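Local coordinates for tailspike protein (Acinetobacter phage vB_ApiP_P1, PDB 6E1R), which probably recognises and hydrolyses the capsular polysaccharide of the Acinetobacter host as part of the trimeric tailspike of the phage, at residues H338-C343 / Y364-S369; G306-N311 / I332-I337; G446-V451 / V528-A533. One frame throughout, in Å; residues are numbered along the deposited sequence.

Contact 1 of 3, residues H338-C343 / Y364-S369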
loop_
_atom_site.group_PDB
_atom_site.type_symbol
_atom_site.label_atom_id
_atom_site.label_comp_id
_atom_site.label_asym_id
_atom_site.label_seq_id
_atom_site.Cartn_x
_atom_site.Cartn_y
_atom_site.Cartn_z
ATOM N N HIS A 338 -5.769 7.783 10.061
ATOM C CA HIS A 338 -6.449 8.836 10.806
ATOM C C HIS A 338 -6.590 8.376 12.252
ATOM O O HIS A 338 -7.315 7.417 12.537
ATOM C CB HIS A 338 -7.808 9.141 10.183
ATOM C CG HIS A 338 -8.485 10.341 10.768
ATOM N ND1 HIS A 338 -8.395 11.594 10.201
ATOM C CD2 HIS A 338 -9.254 10.482 11.873
ATOM C CE1 HIS A 338 -9.085 12.455 10.927
ATOM N NE2 HIS A 338 -9.615 11.806 11.950
HETATM N N MSE A 339 -5.896 9.048 13.165
HETATM C CA MSE A 339 -5.840 8.598 14.554
HETATM C C MSE A 339 -6.261 9.670 15.554
HETATM O O MSE A 339 -5.419 10.303 16.189
HETATM C CB MSE A 339 -4.430 8.109 14.887
HETATM C CG MSE A 339 -3.986 6.916 14.058
HETATM SE SE MSE A 339 -2.143 6.396 14.404
HETATM C CE MSE A 339 -2.452 4.583 15.050
ATOM N N ASN A 340 -7.571 9.858 15.697
ATOM C CA ASN A 340 -8.138 10.790 16.671
ATOM C C ASN A 340 -8.332 10.039 17.985
ATOM O O ASN A 340 -9.335 9.347 18.172
ATOM C CB ASN A 340 -9.450 11.367 16.155
ATOM C CG ASN A 340 -9.989 12.470 17.041
ATOM O OD1 ASN A 340 -9.286 12.980 17.913
ATOM N ND2 ASN A 340 -11.245 12.845 16.822
ATOM N N ARG A 341 -7.367 10.180 18.903
ATOM C CA ARG A 341 -7.376 9.448 20.168
ATOM C C ARG A 341 -7.390 7.941 19.943
ATOM O O ARG A 341 -8.387 7.275 20.248
ATOM C CB ARG A 341 -8.556 9.860 21.055
ATOM C CG ARG A 341 -8.612 11.332 21.412
ATOM C CD ARG A 341 -9.892 11.646 22.167
ATOM N NE ARG A 341 -9.654 12.548 23.292
ATOM C CZ ARG A 341 -9.734 13.873 23.246
ATOM N NH1 ARG A 341 -10.038 14.491 22.114
ATOM N NH2 ARG A 341 -9.498 14.580 24.344
ATOM N N PRO A 342 -6.300 7.366 19.427
ATOM C CA PRO A 342 -6.303 5.923 19.144
ATOM C C PRO A 342 -6.199 5.055 20.384
ATOM O O PRO A 342 -6.594 3.884 20.329
ATOM C CB PRO A 342 -5.077 5.746 18.240
ATOM C CG PRO A 342 -4.153 6.834 18.666
ATOM C CD PRO A 342 -5.027 8.002 19.049
ATOM N N CYS A 343 -5.680 5.577 21.491
ATOM C CA CYS A 343 -5.486 4.797 22.709
ATOM C C CYS A 343 -5.249 5.765 23.864
ATOM O O CYS A 343 -5.402 6.981 23.716
ATOM C CB CYS A 343 -4.330 3.806 22.547
ATOM S SG CYS A 343 -2.796 4.582 22.028
ATOM N N TYR A 364 -2.602 11.411 10.990
ATOM C CA TYR A 364 -3.327 12.635 11.304
ATOM C C TYR A 364 -4.318 12.363 12.425
ATOM O O TYR A 364 -5.120 11.429 12.329
ATOM C CB TYR A 364 -4.057 13.154 10.058
ATOM C CG TYR A 364 -4.759 14.483 10.229
ATOM C CD1 TYR A 364 -6.058 14.549 10.715
ATOM C CD2 TYR A 364 -4.130 15.671 9.879
ATOM C CE1 TYR A 364 -6.705 15.763 10.865
ATOM C CE2 TYR A 364 -4.769 16.888 10.024
ATOM C CZ TYR A 364 -6.056 16.928 10.516
ATOM O OH TYR A 364 -6.696 18.138 10.660
ATOM N N GLY A 365 -4.262 13.170 13.475
ATOM C CA GLY A 365 -5.211 13.046 14.561
ATOM C C GLY A 365 -4.728 13.768 15.805
ATOM O O GLY A 365 -3.793 14.567 15.763
ATOM N N GLN A 366 -5.392 13.455 16.916
ATOM C CA GLN A 366 -5.121 14.060 18.213
ATOM C C GLN A 366 -4.817 12.957 19.217
ATOM O O GLN A 366 -5.474 11.912 19.220
ATOM C CB GLN A 366 -6.306 14.911 18.682
ATOM C CG GLN A 366 -6.165 15.473 20.085
ATOM C CD GLN A 366 -7.360 16.308 20.498
ATOM O OE1 GLN A 366 -8.351 15.787 21.006
ATOM N NE2 GLN A 366 -7.269 17.617 20.282
ATOM N N LEU A 367 -3.826 13.194 20.074
ATOM C CA LEU A 367 -3.309 12.175 20.979
ATOM C C LEU A 367 -3.629 12.511 22.429
ATOM O O LEU A 367 -3.403 13.641 22.877
ATOM C CB LEU A 367 -1.797 12.019 20.804
ATOM C CG LEU A 367 -1.343 11.464 19.454
ATOM C CD1 LEU A 367 0.174 11.378 19.392
ATOM C CD2 LEU A 367 -1.972 10.105 19.201
ATOM N N ILE A 368 -4.156 11.528 23.152
ATOM C CA ILE A 368 -4.215 11.553 24.607
ATOM C C ILE A 368 -3.226 10.554 25.203
ATOM O O ILE A 368 -3.376 10.134 26.349
ATOM C CB ILE A 368 -5.640 11.287 25.122
ATOM C CG1 ILE A 368 -6.166 9.964 24.568
ATOM C CG2 ILE A 368 -6.570 12.429 24.751
ATOM C CD1 ILE A 368 -7.478 9.534 25.171
ATOM N N SER A 369 -2.217 10.165 24.427
ATOM C CA SER A 369 -1.295 9.109 24.816
ATOM C C SER A 369 0.082 9.425 24.251
ATOM O O SER A 369 0.290 10.451 23.596
ATOM C CB SER A 369 -1.785 7.748 24.316
ATOM O OG SER A 369 -1.725 7.681 22.900
HETATM O O HOH W 1 -4.290 8.723 22.120
#
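Cys343 O, Ile368 N and Ser369 OG hold one water between them. The water donates to Cys343 O at 2.6 Å and accepts from Ile368 N at 3.0 Å. Its bond to Ser369 OG measures 2.9 Å. It bridges two successive coils of a parallel beta-helix just past the end of strand 364-367. Farther back the two backbones join directly. Met339, modelled as selenomethionine, gives its N-H to Tyr364 O at 2.6 Å. The same oxygen receives a CA-H contact from His338 and lies over one face of the His338 ring. The N-H of Arg341 meets Gln366 O at 2.6 Å. Between these bonds Gly365 CA makes a CA-H...O contact with Met339 O.

The side chains of His338 and Tyr364 run alongside each other. Both put CG anti to the backbone N (chi1 -172° and -175°), which sends the two rings out the same way. His338 CE1 comes to the edge of the tyrosine ring, 3.7 Å from Tyr364 CD1. The ring planes are oblique, at 35°. This end faces the trimer interface: His338 ND1 bonds to Ser299 OG of the second subunit, and Tyr364 meets Phe328 of that subunit edge-to-face. Near the other end, Ile368 CG2 packs against Arg341 NE, the two side chains crossing at about a right angle. On the buried side, Pro342 CD touches Leu367 CD2 at 3.7 Å.

Contact 2 of 3, residues G306-N311 / I332-I337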
loop_
_atom_site.group_PDB
_atom_site.type_symbol
_atom_site.label_atom_id
_atom_site.label_comp_id
_atom_site.label_asym_id
_atom_site.label_seq_id
_atom_site.Cartn_x
_atom_site.Cartn_y
_atom_site.Cartn_z
ATOM N N GLY A 306 -6.804 4.080 6.705
ATOM C CA GLY A 306 -7.858 3.654 7.598
ATOM C C GLY A 306 -7.938 4.537 8.822
ATOM O O GLY A 306 -7.371 5.635 8.863
ATOM N N TYR A 307 -8.648 4.043 9.837
ATOM C CA TYR A 307 -8.889 4.779 11.070
ATOM C C TYR A 307 -8.518 3.926 12.273
ATOM O O TYR A 307 -8.815 2.729 12.313
ATOM C CB TYR A 307 -10.357 5.207 11.204
ATOM C CG TYR A 307 -10.829 6.197 10.169
ATOM C CD1 TYR A 307 -11.137 5.785 8.881
ATOM C CD2 TYR A 307 -10.996 7.539 10.486
ATOM C CE1 TYR A 307 -11.575 6.681 7.934
ATOM C CE2 TYR A 307 -11.437 8.445 9.544
ATOM C CZ TYR A 307 -11.726 8.009 8.268
ATOM O OH TYR A 307 -12.165 8.906 7.323
ATOM N N ILE A 308 -7.865 4.553 13.249
ATOM C CA ILE A 308 -7.696 3.979 14.580
ATOM C C ILE A 308 -7.994 5.091 15.575
ATOM O O ILE A 308 -7.112 5.892 15.907
ATOM C CB ILE A 308 -6.285 3.398 14.793
ATOM C CG1 ILE A 308 -5.947 2.369 13.713
ATOM C CG2 ILE A 308 -6.178 2.761 16.171
ATOM C CD1 ILE A 308 -4.571 1.759 13.855
ATOM N N GLU A 309 -9.238 5.170 16.038
ATOM C CA GLU A 309 -9.672 6.316 16.824
ATOM C C GLU A 309 -10.711 5.877 17.845
ATOM O O GLU A 309 -11.134 4.720 17.876
ATOM C CB GLU A 309 -10.227 7.424 15.920
ATOM C CG GLU A 309 -11.399 7.008 15.051
ATOM C CD GLU A 309 -11.942 8.158 14.223
ATOM O OE1 GLU A 309 -11.270 9.209 14.152
ATOM O OE2 GLU A 309 -13.038 8.013 13.642
ATOM N N ALA A 310 -11.095 6.822 18.707
ATOM C CA ALA A 310 -12.206 6.652 19.646
ATOM C C ALA A 310 -12.013 5.448 20.565
ATOM O O ALA A 310 -12.980 4.782 20.943
ATOM C CB ALA A 310 -13.542 6.550 18.906
ATOM N N ASN A 311 -10.769 5.161 20.942
ATOM C CA ASN A 311 -10.488 4.077 21.878
ATOM C C ASN A 311 -9.910 4.651 23.164
ATOM O O ASN A 311 -8.768 4.355 23.532
ATOM C CB ASN A 311 -9.535 3.062 21.248
ATOM C CG ASN A 311 -10.020 2.573 19.896
ATOM O OD1 ASN A 311 -11.161 2.135 19.757
ATOM N ND2 ASN A 311 -9.159 2.666 18.890
ATOM N N ILE A 332 6.353 -2.072 12.281
ATOM C CA ILE A 332 4.921 -1.807 12.311
ATOM C C ILE A 332 4.720 -0.441 11.671
ATOM O O ILE A 332 5.100 0.585 12.252
ATOM C CB ILE A 332 4.346 -1.847 13.731
ATOM C CG1 ILE A 332 4.500 -3.248 14.328
ATOM C CG2 ILE A 332 2.882 -1.429 13.721
ATOM C CD1 ILE A 332 3.925 -3.383 15.722
ATOM N N LYS A 333 4.132 -0.422 10.478
ATOM C CA LYS A 333 3.981 0.800 9.700
ATOM C C LYS A 333 2.540 1.282 9.760
ATOM O O LYS A 333 1.612 0.521 9.466
ATOM C CB LYS A 333 4.403 0.584 8.246
ATOM C CG LYS A 333 4.351 1.854 7.410
ATOM C CD LYS A 333 4.929 1.646 6.021
ATOM C CE LYS A 333 4.986 2.959 5.252
ATOM N NZ LYS A 333 5.525 2.786 3.874
ATOM N N PHE A 334 2.360 2.541 10.140
ATOM C CA PHE A 334 1.066 3.216 10.104
ATOM C C PHE A 334 1.126 4.198 8.936
ATOM O O PHE A 334 1.555 5.343 9.090
ATOM C CB PHE A 334 0.776 3.921 11.425
ATOM C CG PHE A 334 0.641 2.988 12.595
ATOM C CD1 PHE A 334 -0.571 2.385 12.883
ATOM C CD2 PHE A 334 1.729 2.712 13.404
ATOM C CE1 PHE A 334 -0.694 1.526 13.958
ATOM C CE2 PHE A 334 1.611 1.853 14.481
ATOM C CZ PHE A 334 0.400 1.260 14.757
ATOM N N GLN A 335 0.700 3.739 7.763
ATOM C CA GLN A 335 0.804 4.513 6.527
ATOM C C GLN A 335 -0.510 5.252 6.297
ATOM O O GLN A 335 -1.493 4.666 5.838
ATOM C CB GLN A 335 1.152 3.606 5.351
ATOM C CG GLN A 335 1.276 4.335 4.024
ATOM C CD GLN A 335 1.810 3.446 2.916
ATOM O OE1 GLN A 335 2.427 2.414 3.175
ATOM N NE2 GLN A 335 1.573 3.846 1.672
ATOM N N GLY A 336 -0.522 6.542 6.624
ATOM C CA GLY A 336 -1.672 7.389 6.376
ATOM C C GLY A 336 -2.907 7.001 7.161
ATOM O O GLY A 336 -3.982 6.815 6.583
ATOM N N ILE A 337 -2.773 6.887 8.478
ATOM C CA ILE A 337 -3.863 6.461 9.348
ATOM C C ILE A 337 -4.442 7.683 10.046
ATOM O O ILE A 337 -3.696 8.522 10.566
ATOM C CB ILE A 337 -3.383 5.420 10.373
ATOM C CG1 ILE A 337 -2.588 4.316 9.675
ATOM C CG2 ILE A 337 -4.562 4.828 11.127
ATOM C CD1 ILE A 337 -3.365 3.599 8.595
#
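Ile308 and Ile337 carry the apolar part of this contact, with Phe334 beside them. Ile308 CG1 meets the Ile337 CG2 branch at 3.8 Å. Beyond it, Ile308 CD1 reaches the edge of the Phe334 ring, 3.9 Å from CE1. The isoleucine crosses the phenylalanine at about a right angle. Its CG1 stands anti to the carbonyl carbon (chi1 -55°) and chi2 is fully extended, which carries CD1 out to the ring. Phe334 in turn stacks on Phe360, and Ile308 and Phe334 both also touch Met339.

The backbones come close but form no hydrogen bond with each other between these two ranges. Gly306 O lies 3.6 Å from Ile337 CA and 3.7 Å from Ile337 CG2. The CD1 of Ile337 sits 4.0 Å from Gly306 N. Backbone bonding between the strands is taken up one residue later, by His338 with Gly306 and Ile308.

Several polar groups reach other subunits. Gln275 of the second subunit clasps both ranges, its OE1 accepting from Gly306 N and its NE2 donating to Gly336 O. Gln335 bonds to its counterparts in both other subunits. Lys333 NZ forms a salt bridge with Glu361 of the third subunit.

The chain turns a corner at Gly336, where both backbone angles are positive. Apolar residues stacked inward from successive coils, with such corners between faces, are typical of the parallel beta-helix of phage tailspikes.

Contact 3 of 3, residues G446-V451 / V528-A533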
loop_
_atom_site.group_PDB
_atom_site.type_symbol
_atom_site.label_atom_id
_atom_site.label_comp_id
_atom_site.label_asym_id
_atom_site.label_seq_id
_atom_site.Cartn_x
_atom_site.Cartn_y
_atom_site.Cartn_z
ATOM N N GLY A 446 51.145 16.025 37.712
ATOM C CA GLY A 446 52.073 15.596 36.686
ATOM C C GLY A 446 51.805 14.235 36.082
ATOM O O GLY A 446 52.625 13.759 35.289
ATOM N N SER A 447 50.689 13.593 36.422
ATOM C CA SER A 447 50.419 12.258 35.913
ATOM C C SER A 447 49.874 12.322 34.488
ATOM O O SER A 447 49.419 13.365 34.010
ATOM C CB SER A 447 49.432 11.523 36.818
ATOM O OG SER A 447 48.132 12.080 36.714
ATOM N N SER A 448 49.925 11.178 33.809
ATOM C CA SER A 448 49.478 11.053 32.427
ATOM C C SER A 448 48.354 10.031 32.346
ATOM O O SER A 448 48.446 8.952 32.940
ATOM C CB SER A 448 50.637 10.645 31.512
ATOM O OG SER A 448 51.667 11.616 31.534
ATOM N N VAL A 449 47.297 10.372 31.609
ATOM C CA VAL A 449 46.135 9.507 31.438
ATOM C C VAL A 449 45.758 9.494 29.964
ATOM O O VAL A 449 45.682 10.551 29.329
ATOM C CB VAL A 449 44.940 9.976 32.293
ATOM C CG1 VAL A 449 43.727 9.097 32.041
ATOM C CG2 VAL A 449 45.300 9.974 33.770
ATOM N N GLY A 450 45.519 8.301 29.424
ATOM C CA GLY A 450 45.078 8.193 28.045
ATOM C C GLY A 450 43.642 8.664 27.884
ATOM O O GLY A 450 42.788 8.431 28.741
ATOM N N VAL A 451 43.379 9.334 26.767
ATOM C CA VAL A 451 42.071 9.909 26.479
ATOM C C VAL A 451 41.350 9.138 25.379
ATOM O O VAL A 451 40.183 8.776 25.528
ATOM C CB VAL A 451 42.194 11.406 26.114
ATOM C CG1 VAL A 451 40.854 11.951 25.642
ATOM C CG2 VAL A 451 42.705 12.199 27.307
ATOM N N VAL A 528 47.764 6.262 21.356
ATOM C CA VAL A 528 46.785 6.777 22.306
ATOM C C VAL A 528 47.080 8.247 22.567
ATOM O O VAL A 528 48.227 8.618 22.850
ATOM C CB VAL A 528 46.803 5.973 23.617
ATOM C CG1 VAL A 528 45.852 6.590 24.632
ATOM C CG2 VAL A 528 46.434 4.521 23.350
ATOM N N LEU A 529 46.051 9.087 22.465
ATOM C CA LEU A 529 46.176 10.497 22.825
ATOM C C LEU A 529 46.261 10.615 24.341
ATOM O O LEU A 529 45.282 10.350 25.047
ATOM C CB LEU A 529 44.995 11.292 22.278
ATOM C CG LEU A 529 45.003 12.797 22.557
ATOM C CD1 LEU A 529 46.166 13.466 21.842
ATOM C CD2 LEU A 529 43.684 13.434 22.153
ATOM N N VAL A 530 47.427 11.010 24.846
ATOM C CA VAL A 530 47.702 11.046 26.277
ATOM C C VAL A 530 47.687 12.489 26.757
ATOM O O VAL A 530 48.242 13.381 26.101
ATOM C CB VAL A 530 49.051 10.373 26.599
ATOM C CG1 VAL A 530 49.323 10.406 28.095
ATOM C CG2 VAL A 530 49.066 8.945 26.077
ATOM N N ALA A 531 47.047 12.718 27.900
ATOM C CA ALA A 531 47.019 14.019 28.553
ATOM C C ALA A 531 47.845 13.954 29.830
ATOM O O ALA A 531 47.673 13.034 30.637
ATOM C CB ALA A 531 45.584 14.444 28.873
ATOM N N THR A 532 48.736 14.926 30.010
ATOM C CA THR A 532 49.587 15.013 31.189
ATOM C C THR A 532 49.237 16.269 31.973
ATOM O O THR A 532 49.228 17.370 31.412
ATOM C CB THR A 532 51.067 15.027 30.800
ATOM O OG1 THR A 532 51.368 13.860 30.026
ATOM C CG2 THR A 532 51.944 15.046 32.043
ATOM N N ALA A 533 48.959 16.103 33.265
ATOM C CA ALA A 533 48.542 17.227 34.093
ATOM C C ALA A 533 49.647 18.275 34.182
ATOM O O ALA A 533 50.834 17.949 34.259
ATOM C CB ALA A 533 48.162 16.741 35.491
#
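Strands 448-451 and 528-533 pair antiparallel, their axes 4.5 Å apart and their directions at 144°, around the hydrogen-bonded pair Val449 and Ala531, where Val449 N to Ala531 O and Ala531 N to Val449 O both measure 2.9 Å.

One face carries Ser448, Val530 and Thr532. Ser448 OG and Thr532 OG1 share a hydrogen bond of 2.7 Å across the strands, and either could be the donor. The two oxygens both lie anti to their carbonyl carbons (chi1 -61° and -57°), which brings them together over the same face. The CG2 branch of Thr532 lies close to Ser448 OG and also touches Gly446 O. Val530 CG1 packs against Ser448 CB at 3.7 Å. Gly450 has no side chain, and Val528 CG1 lies 3.8 Å from its CA. Ser448 with Thr532 and Gly450 with Val530 are the non-hydrogen-bonded pairs.

The other face is apolar. Val451 CG2 touches Ala531 CB at 4.0 Å. Ala531 also meets Phe443 and Met543 of strands 435-443 and 539-548, which belong to a separate sheet. Val449 and Ala533 rest on Phe443 too, while Val451 reaches Met543 and Val545.

Toward the ends, Val451 N bonds to Leu529 O at 2.8 Å, and Ala533 N to Ser447 O. Within the same sheet, strand 519-523 continues the pairing through backbone bonds of Val530 with Ser522 and Thr532 with Thr520.

A mixed outer face with hydroxyls and valines, and an apolar face packed on a second sheet, are consistent with a beta-sandwich, which the C-terminal domain of the tailspike appears to be.

Overall arrangement
Contacts 1 and 2 belong to neighbouring coils of the beta-helix, their centres 9 Å apart. Segment 338-343 follows directly on 332-337, at the end of strand 331-338, and His338 joins the two contacts through its backbone. Contact 2 is wholly buried and holds by apolar side chains. Contact 1 is only partly buried and relies on backbone bonds and a bridging water. Both touch the second subunit. Contact 3 stands apart in the C-terminal domain, with nearest atoms about 40 Å from contact 1 and about 38 Å from contact 2. It pairs antiparallel strands, has a partly exposed face of hydroxyls and valines, and no other chain touches it.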